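PDB 2F1R: molybdopterin-guanine dinucleotide biosynthesis protein B (MobB) from Archaeoglobus fulgidus, which probably binds GTP and is thought to act in the biosynthesis of the guanine dinucleotide form of the molybdenum cofactor. Local coordinates for residues 129-134 / 153-158; 24-29 / 98-103; 113-118 / 122-127. All blocks are in the same frame, centred on the assembly; numbering follows the deposited sequence.

Contact 1 of 3, residues 129-134 / 153-158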
loop_
_atom_site.group_PDB
_atom_site.type_symbol
_atom_site.label_atom_id
_atom_site.label_comp_id
_atom_site.label_asym_id
_atom_site.label_seq_id
_atom_site.Cartn_x
_atom_site.Cartn_y
_atom_site.Cartn_z
ATOM N N ILE A 129 4.779 -23.042 18.451
ATOM C CA ILE A 129 4.211 -23.866 17.387
ATOM C C ILE A 129 2.796 -24.241 17.813
ATOM O O ILE A 129 2.577 -24.932 18.820
ATOM C CB ILE A 129 5.085 -25.111 17.007
ATOM C CG1 ILE A 129 6.435 -24.653 16.408
ATOM C CG2 ILE A 129 4.329 -26.059 16.038
ATOM C CD1 ILE A 129 7.517 -25.748 16.428
ATOM N N LEU A 130 1.844 -23.792 17.006
ATOM C CA LEU A 130 0.453 -23.984 17.317
ATOM C C LEU A 130 -0.014 -25.254 16.672
ATOM O O LEU A 130 -0.904 -25.961 17.223
ATOM C CB LEU A 130 -0.370 -22.804 16.777
ATOM C CG LEU A 130 -0.106 -21.426 17.394
ATOM C CD1 LEU A 130 -1.063 -20.435 16.886
ATOM C CD2 LEU A 130 -0.131 -21.491 18.923
ATOM N N ALA A 131 0.540 -25.524 15.473
ATOM C CA ALA A 131 0.199 -26.759 14.760
ATOM C C ALA A 131 1.169 -27.014 13.641
ATOM O O ALA A 131 1.859 -26.089 13.170
ATOM C CB ALA A 131 -1.224 -26.675 14.205
ATOM N N VAL A 132 1.219 -28.271 13.201
ATOM C CA VAL A 132 2.107 -28.650 12.139
ATOM C C VAL A 132 1.236 -29.176 11.034
ATOM O O VAL A 132 0.306 -29.967 11.302
ATOM C CB VAL A 132 3.173 -29.699 12.593
ATOM C CG1 VAL A 132 3.986 -30.223 11.380
ATOM C CG2 VAL A 132 4.143 -29.102 13.722
ATOM N N VAL A 133 1.512 -28.730 9.803
ATOM C CA VAL A 133 0.835 -29.266 8.606
ATOM C C VAL A 133 1.815 -30.160 7.818
ATOM O O VAL A 133 2.843 -29.713 7.347
ATOM C CB VAL A 133 0.248 -28.162 7.758
ATOM C CG1 VAL A 133 -0.412 -28.729 6.513
ATOM C CG2 VAL A 133 -0.764 -27.369 8.588
ATOM N N CYS A 134 1.477 -31.439 7.710
ATOM C CA CYS A 134 2.373 -32.432 7.138
ATOM C C CYS A 134 1.540 -33.652 6.734
ATOM O O CYS A 134 0.667 -34.113 7.484
ATOM C CB CYS A 134 3.422 -32.814 8.169
ATOM S SG CYS A 134 4.694 -33.904 7.492
ATOM N N ALA A 153 -8.317 -23.875 8.889
ATOM C CA ALA A 153 -9.023 -22.602 8.959
ATOM C C ALA A 153 -9.836 -22.497 10.249
ATOM O O ALA A 153 -9.724 -21.494 10.999
ATOM C CB ALA A 153 -9.899 -22.432 7.721
ATOM N N GLU A 154 -10.608 -23.551 10.566
ATOM C CA GLU A 154 -11.410 -23.578 11.789
ATOM C C GLU A 154 -10.556 -23.486 13.032
ATOM O O GLU A 154 -10.940 -22.841 14.049
ATOM C CB GLU A 154 -12.312 -24.835 11.845
ATOM C CG GLU A 154 -13.263 -24.918 13.101
ATOM C CD GLU A 154 -14.052 -23.599 13.403
ATOM O OE1 GLU A 154 -14.804 -23.111 12.515
ATOM O OE2 GLU A 154 -13.902 -23.060 14.531
ATOM N N PHE A 155 -9.377 -24.115 12.954
ATOM C CA PHE A 155 -8.445 -24.090 14.076
ATOM C C PHE A 155 -8.041 -22.658 14.286
ATOM O O PHE A 155 -7.911 -22.215 15.414
ATOM C CB PHE A 155 -7.210 -24.967 13.765
ATOM C CG PHE A 155 -6.117 -24.907 14.796
ATOM C CD1 PHE A 155 -6.315 -25.376 16.097
ATOM C CD2 PHE A 155 -4.871 -24.403 14.459
ATOM C CE1 PHE A 155 -5.289 -25.321 17.062
ATOM C CE2 PHE A 155 -3.831 -24.363 15.391
ATOM C CZ PHE A 155 -4.028 -24.822 16.690
ATOM N N ILE A 156 -7.781 -21.945 13.199
ATOM C CA ILE A 156 -7.378 -20.544 13.307
ATOM C C ILE A 156 -8.569 -19.735 13.853
ATOM O O ILE A 156 -8.418 -19.000 14.820
ATOM C CB ILE A 156 -6.855 -19.925 11.978
ATOM C CG1 ILE A 156 -5.540 -20.647 11.513
ATOM C CG2 ILE A 156 -6.601 -18.390 12.246
ATOM C CD1 ILE A 156 -5.011 -20.327 10.129
ATOM N N LEU A 157 -9.754 -19.896 13.270
ATOM C CA LEU A 157 -10.964 -19.258 13.872
ATOM C C LEU A 157 -11.103 -19.569 15.368
ATOM O O LEU A 157 -11.379 -18.685 16.161
ATOM C CB LEU A 157 -12.230 -19.663 13.111
ATOM C CG LEU A 157 -12.231 -19.199 11.655
ATOM C CD1 LEU A 157 -13.299 -19.873 10.841
ATOM C CD2 LEU A 157 -12.425 -17.688 11.581
ATOM N N SER A 158 -10.828 -20.806 15.775
ATOM C CA SER A 158 -10.981 -21.156 17.201
ATOM C C SER A 158 -10.060 -20.365 18.122
ATOM O O SER A 158 -10.514 -19.892 19.159
ATOM C CB SER A 158 -10.886 -22.685 17.451
ATOM O OG SER A 158 -9.552 -23.160 17.239
#

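Contact 2 of 3, residues 24-29 / 98-103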
loop_
_atom_site.group_PDB
_atom_site.type_symbol
_atom_site.label_atom_id
_atom_site.label_comp_id
_atom_site.label_asym_id
_atom_site.label_seq_id
_atom_site.Cartn_x
_atom_site.Cartn_y
_atom_site.Cartn_z
ATOM N N PRO A 24 -11.011 -17.794 1.625
ATOM C CA PRO A 24 -12.508 -17.691 1.542
ATOM C C PRO A 24 -13.260 -18.163 2.807
ATOM O O PRO A 24 -14.235 -17.536 3.171
ATOM C CB PRO A 24 -12.882 -18.572 0.361
ATOM C CG PRO A 24 -11.613 -18.650 -0.489
ATOM C CD PRO A 24 -10.439 -18.542 0.492
ATOM N N ILE A 25 -12.817 -19.221 3.486
ATOM C CA ILE A 25 -13.471 -19.635 4.735
ATOM C C ILE A 25 -13.290 -18.601 5.860
ATOM O O ILE A 25 -14.249 -18.259 6.566
ATOM C CB ILE A 25 -12.977 -21.024 5.270
ATOM C CG1 ILE A 25 -13.265 -22.161 4.304
ATOM C CG2 ILE A 25 -13.678 -21.364 6.588
ATOM C CD1 ILE A 25 -12.196 -22.426 3.337
ATOM N N LEU A 26 -12.061 -18.126 6.054
ATOM C CA LEU A 26 -11.808 -17.090 7.069
ATOM C C LEU A 26 -12.697 -15.861 6.817
ATOM O O LEU A 26 -13.331 -15.365 7.731
ATOM C CB LEU A 26 -10.319 -16.676 7.093
ATOM C CG LEU A 26 -9.375 -17.830 7.370
ATOM C CD1 LEU A 26 -7.878 -17.518 6.994
ATOM C CD2 LEU A 26 -9.530 -18.366 8.825
ATOM N N ARG A 27 -12.732 -15.398 5.567
ATOM C CA ARG A 27 -13.533 -14.234 5.158
ATOM C C ARG A 27 -15.066 -14.422 5.263
ATOM O O ARG A 27 -15.779 -13.492 5.646
ATOM C CB ARG A 27 -13.174 -13.821 3.748
ATOM C CG ARG A 27 -11.709 -13.346 3.519
ATOM C CD ARG A 27 -11.276 -12.082 4.285
ATOM N NE ARG A 27 -12.321 -11.064 4.378
ATOM C CZ ARG A 27 -12.737 -10.314 3.366
ATOM N NH1 ARG A 27 -12.192 -10.453 2.168
ATOM N NH2 ARG A 27 -13.686 -9.420 3.556
ATOM N N GLU A 28 -15.579 -15.611 4.945
ATOM C CA GLU A 28 -17.032 -15.882 5.147
ATOM C C GLU A 28 -17.502 -15.634 6.576
ATOM O O GLU A 28 -18.662 -15.285 6.793
ATOM C CB GLU A 28 -17.448 -17.264 4.637
ATOM C CG GLU A 28 -17.741 -17.292 3.101
ATOM C CD GLU A 28 -17.074 -16.126 2.285
ATOM O OE1 GLU A 28 -16.014 -16.362 1.621
ATOM O OE2 GLU A 28 -17.630 -14.969 2.312
ATOM N N ARG A 29 -16.577 -15.740 7.536
ATOM C CA ARG A 29 -16.871 -15.362 8.930
ATOM C C ARG A 29 -16.789 -13.868 9.117
ATOM O O ARG A 29 -16.652 -13.401 10.242
ATOM C CB ARG A 29 -15.885 -15.993 9.912
ATOM C CG ARG A 29 -15.636 -17.426 9.702
ATOM C CD ARG A 29 -16.636 -18.265 10.429
ATOM N NE ARG A 29 -16.821 -19.527 9.708
ATOM C CZ ARG A 29 -17.137 -20.691 10.281
ATOM N NH1 ARG A 29 -17.291 -20.780 11.602
ATOM N NH2 ARG A 29 -17.286 -21.778 9.528
ATOM N N LEU A 98 -7.219 -10.466 11.826
ATOM C CA LEU A 98 -6.182 -11.451 11.752
ATOM C C LEU A 98 -5.126 -10.946 10.790
ATOM O O LEU A 98 -5.457 -10.490 9.692
ATOM C CB LEU A 98 -6.764 -12.808 11.221
ATOM C CG LEU A 98 -5.734 -13.928 10.916
ATOM C CD1 LEU A 98 -5.122 -14.407 12.216
ATOM C CD2 LEU A 98 -6.343 -15.091 10.146
ATOM N N VAL A 99 -3.860 -11.084 11.186
ATOM C CA VAL A 99 -2.737 -10.844 10.287
ATOM C C VAL A 99 -2.030 -12.172 10.095
ATOM O O VAL A 99 -1.586 -12.789 11.056
ATOM C CB VAL A 99 -1.734 -9.733 10.819
ATOM C CG1 VAL A 99 -0.504 -9.592 9.902
ATOM C CG2 VAL A 99 -2.461 -8.383 10.977
ATOM N N ILE A 100 -1.933 -12.614 8.855
ATOM C CA ILE A 100 -1.083 -13.756 8.521
ATOM C C ILE A 100 0.234 -13.301 7.851
ATOM O O ILE A 100 0.244 -12.473 6.944
ATOM C CB ILE A 100 -1.801 -14.747 7.596
ATOM C CG1 ILE A 100 -3.039 -15.280 8.328
ATOM C CG2 ILE A 100 -0.852 -15.890 7.170
ATOM C CD1 ILE A 100 -3.991 -15.996 7.480
ATOM N N THR A 101 1.323 -13.891 8.309
ATOM C CA THR A 101 2.668 -13.716 7.783
ATOM C C THR A 101 3.084 -14.910 6.941
ATOM O O THR A 101 2.762 -16.067 7.343
ATOM C CB THR A 101 3.697 -13.525 8.897
ATOM O OG1 THR A 101 3.644 -12.177 9.376
ATOM C CG2 THR A 101 5.097 -13.834 8.386
ATOM N N GLU A 102 3.614 -14.718 5.750
ATOM C CA GLU A 102 4.124 -15.827 4.947
ATOM C C GLU A 102 5.613 -15.744 5.189
ATOM O O GLU A 102 6.313 -14.819 4.734
ATOM C CB GLU A 102 3.704 -15.730 3.485
ATOM C CG GLU A 102 4.168 -16.833 2.564
ATOM C CD GLU A 102 3.919 -16.477 1.070
ATOM O OE1 GLU A 102 4.888 -16.360 0.274
ATOM O OE2 GLU A 102 2.751 -16.264 0.697
ATOM N N GLY A 103 6.077 -16.658 6.040
ATOM C CA GLY A 103 7.454 -16.589 6.496
ATOM C C GLY A 103 7.563 -15.628 7.671
ATOM O O GLY A 103 6.673 -15.645 8.583
#

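Contact 3 of 3, residues 113-118 / 122-127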
loop_
_atom_site.group_PDB
_atom_site.type_symbol
_atom_site.label_atom_id
_atom_site.label_comp_id
_atom_site.label_asym_id
_atom_site.label_seq_id
_atom_site.Cartn_x
_atom_site.Cartn_y
_atom_site.Cartn_z
ATOM N N VAL A 113 3.367 -24.544 11.170
ATOM C CA VAL A 113 4.575 -25.013 10.468
ATOM C C VAL A 113 4.173 -25.990 9.388
ATOM O O VAL A 113 3.605 -27.036 9.724
ATOM C CB VAL A 113 5.584 -25.741 11.415
ATOM C CG1 VAL A 113 6.792 -26.340 10.597
ATOM C CG2 VAL A 113 6.077 -24.796 12.501
ATOM N N VAL A 114 4.440 -25.660 8.117
ATOM C CA VAL A 114 4.074 -26.514 6.993
ATOM C C VAL A 114 5.314 -27.133 6.355
ATOM O O VAL A 114 6.143 -26.408 5.766
ATOM C CB VAL A 114 3.263 -25.740 5.938
ATOM C CG1 VAL A 114 2.761 -26.683 4.855
ATOM C CG2 VAL A 114 2.106 -25.003 6.593
ATOM N N VAL A 115 5.458 -28.444 6.526
ATOM C CA VAL A 115 6.658 -29.137 6.076
ATOM C C VAL A 115 6.328 -30.416 5.307
ATOM O O VAL A 115 5.239 -30.968 5.410
ATOM C CB VAL A 115 7.611 -29.476 7.234
ATOM C CG1 VAL A 115 8.256 -28.198 7.772
ATOM C CG2 VAL A 115 6.902 -30.263 8.363
ATOM N N LYS A 116 7.287 -30.837 4.500
ATOM C CA LYS A 116 7.242 -32.126 3.841
ATOM C C LYS A 116 7.614 -33.304 4.761
ATOM O O LYS A 116 6.957 -34.343 4.785
ATOM C CB LYS A 116 8.217 -32.113 2.643
ATOM C CG LYS A 116 8.012 -33.380 1.760
ATOM C CD LYS A 116 6.789 -33.253 0.821
ATOM C CE LYS A 116 6.806 -34.360 -0.213
ATOM N NZ LYS A 116 8.229 -34.817 -0.183
ATOM N N LYS A 117 8.681 -33.141 5.510
ATOM C CA LYS A 117 9.211 -34.197 6.377
ATOM C C LYS A 117 9.073 -33.752 7.801
ATOM O O LYS A 117 9.357 -32.595 8.099
ATOM C CB LYS A 117 10.710 -34.381 6.104
ATOM C CG LYS A 117 11.100 -34.528 4.650
ATOM C CD LYS A 117 12.618 -34.389 4.538
ATOM C CE LYS A 117 13.057 -34.329 3.076
ATOM N NZ LYS A 117 11.909 -34.020 2.120
ATOM N N PRO A 118 8.723 -34.667 8.713
ATOM C CA PRO A 118 8.514 -34.286 10.141
ATOM C C PRO A 118 9.747 -33.651 10.840
ATOM O O PRO A 118 9.584 -32.737 11.641
ATOM C CB PRO A 118 8.137 -35.607 10.830
ATOM C CG PRO A 118 7.883 -36.597 9.718
ATOM C CD PRO A 118 8.585 -36.121 8.483
ATOM N N GLU A 122 11.953 -28.991 13.422
ATOM C CA GLU A 122 12.951 -28.535 14.398
ATOM C C GLU A 122 13.562 -27.188 14.053
ATOM O O GLU A 122 14.138 -26.546 14.892
ATOM C CB GLU A 122 14.049 -29.597 14.600
ATOM C CG GLU A 122 13.590 -30.828 15.404
ATOM C CD GLU A 122 13.049 -30.450 16.791
ATOM O OE1 GLU A 122 13.814 -29.862 17.600
ATOM O OE2 GLU A 122 11.842 -30.713 17.059
ATOM N N HIS A 123 13.431 -26.770 12.812
ATOM C CA HIS A 123 14.059 -25.548 12.296
ATOM C C HIS A 123 13.152 -24.340 12.400
ATOM O O HIS A 123 13.546 -23.255 11.976
ATOM C CB HIS A 123 14.421 -25.732 10.829
ATOM C CG HIS A 123 15.602 -26.612 10.645
ATOM N ND1 HIS A 123 16.880 -26.200 10.954
ATOM C CD2 HIS A 123 15.695 -27.913 10.271
ATOM C CE1 HIS A 123 17.714 -27.206 10.753
ATOM N NE2 HIS A 123 17.018 -28.262 10.366
ATOM N N PHE A 124 11.947 -24.548 12.944
ATOM C CA PHE A 124 10.945 -23.498 13.085
ATOM C C PHE A 124 10.460 -23.278 14.509
ATOM O O PHE A 124 9.331 -22.891 14.707
ATOM C CB PHE A 124 9.782 -23.736 12.095
ATOM C CG PHE A 124 10.254 -23.832 10.653
ATOM C CD1 PHE A 124 10.488 -22.683 9.906
ATOM C CD2 PHE A 124 10.552 -25.085 10.081
ATOM C CE1 PHE A 124 10.979 -22.770 8.587
ATOM C CE2 PHE A 124 11.046 -25.179 8.760
ATOM C CZ PHE A 124 11.259 -24.013 8.017
ATOM N N ARG A 125 11.355 -23.468 15.483
ATOM C CA ARG A 125 11.066 -23.285 16.897
ATOM C C ARG A 125 11.308 -21.875 17.456
ATOM O O ARG A 125 11.453 -21.725 18.662
ATOM C CB ARG A 125 11.875 -24.304 17.741
ATOM C CG ARG A 125 11.599 -25.755 17.388
ATOM C CD ARG A 125 12.198 -26.804 18.388
ATOM N NE ARG A 125 11.462 -28.053 18.126
ATOM C CZ ARG A 125 10.297 -28.412 18.703
ATOM N NH1 ARG A 125 9.753 -27.668 19.666
ATOM N NH2 ARG A 125 9.680 -29.541 18.343
ATOM N N GLN A 126 11.365 -20.850 16.607
ATOM C CA GLN A 126 11.643 -19.476 17.080
ATOM C C GLN A 126 10.463 -18.811 17.814
ATOM O O GLN A 126 10.644 -17.853 18.573
ATOM C CB GLN A 126 12.082 -18.597 15.910
ATOM C CG GLN A 126 13.340 -19.144 15.136
ATOM C CD GLN A 126 12.976 -20.022 13.949
ATOM O OE1 GLN A 126 11.828 -20.446 13.794
ATOM N NE2 GLN A 126 13.973 -20.332 13.120
ATOM N N GLY A 127 9.257 -19.299 17.558
ATOM C CA GLY A 127 8.079 -18.901 18.344
ATOM C C GLY A 127 7.262 -20.115 18.700
ATOM O O GLY A 127 7.670 -21.236 18.417
#

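Contact 1 of 3, residues 129-134 / 153-158
The carbonyl O of Phe155, whose ring spans from helix 149-160 to Leu130 and Ala131 of strand 129-133, accepts a hydrogen bond from Ser158 OG, 2.6 Å away. The bond is bent, with a C=O...donor angle of 116° and the hydroxyl tilted from the carbonyl plane, as expected of a serine folding back onto the preceding turn. The helical i to i-4 bonds persist around it: Leu157 N donates to Ala153 O at 2.8 Å, and Ser158 N to Glu154 O at 2.7 Å.

Phe155 makes all of the contact from the helix side. With CG anti to the backbone N (chi1 174°), its ring leaves the helix toward the strand, and its CE2 and CZ corner does the touching. Ala131 CB lies 3.7 Å from Phe155 CE2, and Leu130 CB is 4.0 Å from the same atom. Leu130 O approaches Phe155 CZ at 3.4 Å, obliquely to the ring. The strand is locally irregular here: a psi of -35° at Leu130 breaks the extended course, which is consistent with two successive residues both directing CB toward the helix.

This places the C-terminal helix against one face of the parallel sheet of a P-loop NTPase-type fold. Beside it on that face runs helix 12-28, whose Met22 and Ile25 meet Ala153, while Ile156 rests on Leu5 of strand 4-9.

No hydrogen bond joins the two segments, and they bury only 107 Å² together; between them the contact is van der Waals, mainly apolar, with one carbonyl oxygen against the ring.

Contact 2 of 3, residues 24-29 / 98-103
Beyond a kink at Pro24 and Ile25, the last turn of helix 12-28 lies over strand 98-102 with Leu26 and Leu98 as the nearest pair, their CA atoms 9.2 Å apart, a spacing that only side chains can bridge. The bridging group on the helix is Leu26 CD1. It lies 4.3 Å from Leu98 CD2 and 4.2 Å from Ile100 CD1. Leu98 CD2 and Ile100 CD1 are themselves 3.7 Å apart, so the three carbons form a nearly even triangle, with the Leu26 methyl set against the pair. Each is the far end of its chain: in Leu26, for instance, CD1 is anti to CA (chi2 163°), which carries it out from the helix. Leu98 and Ile100, two residues apart, both face the helix.

The arrangement belongs to the core of a P-loop NTPase fold. Helix 12-28 follows the probable Walker A loop; strand 98-102 lies next to strand 4-9, and it is 4-9 that leads into that loop. Glu102, at the strand's end, makes a weak hydrogen bond to Thr16 of the probable Walker A motif, near the start of helix 12-28. Helix 149-160 closes the apolar cluster, with Leu157 against Leu26 and Leu160 against Leu98.

Pro24 O still accepts Glu28 N at 2.9 Å, an i to i-4 bond, whereas Arg29 N turns to Leu26 O at 3.3 Å, i to i-3. Arg27 NH1 makes a weak hydrogen bond to Gly60 O of the second subunit.

Contact 3 of 3, residues 113-118 / 122-127
Val113 and Phe124 meet at two points, their side chains crossing obliquely. Val113 has CG1 anti to its backbone N (chi1 175°), which spreads its two methyls along the phenylalanine: CG2 lies 3.9 Å from Phe124 CB, and CG1 is 4.0 Å from Phe124 CD2. Phe124 in turn sets CG anti to its carbonyl carbon (chi1 -56°), laying the ring along the course of the other segment. One atom further round the ring, Phe124 CE2 comes within 4.2 Å of Val115 CG1; both valines approach the ring obliquely.

Segment 113-118 runs from the end of strand 111-114 into the connection to strand 129-133, its parallel neighbour in the central sheet, and 122-127 lies within that connection. After a short 3-10 segment the chain turns back so that the Phe124 ring packs against the end of strand 111-114. The ring also packs on Val8 of strand 4-9 and touches the probable P-loop.

Two side-chain links within 122-127 span Phe124 in sequence. Arg125 NH2 forms a salt bridge with Glu122 OE2 at 2.8 Å, meeting the syn side 24° out of the carboxylate plane, while the Gln126 NE2 to His123 O bond is long, at 3.2 Å, and bent. Phe124 O accepts a hydrogen bond from Arg111 NH1.

How the contacts relate
From the N terminus, contact 2 closes the longest loop, 68 residues, tying helix 12-28 to strand 98-102. Contact 3 closes a short one, with three residues between its segments, and ties the connection after strand 111-114 back to that strand. Contact 1, spanning 18, ties helix 149-160 to strand 129-133. The three are in series: none nests and none crosses. All reach the same parallel sheet. Contacts 1 and 3 are joined by strand pairing, Val133 N probably hydrogen-bonded to Val113 O at 2.7 Å. Contacts 1 and 2 meet where Leu157 CD1 packs 3.6 Å from Arg29 CG, just after helix 12-28, and Ile156 CG2 3.9 Å from Leu98 CD2. Contacts 2 and 3 do not touch; their nearest atoms are about 7 Å apart.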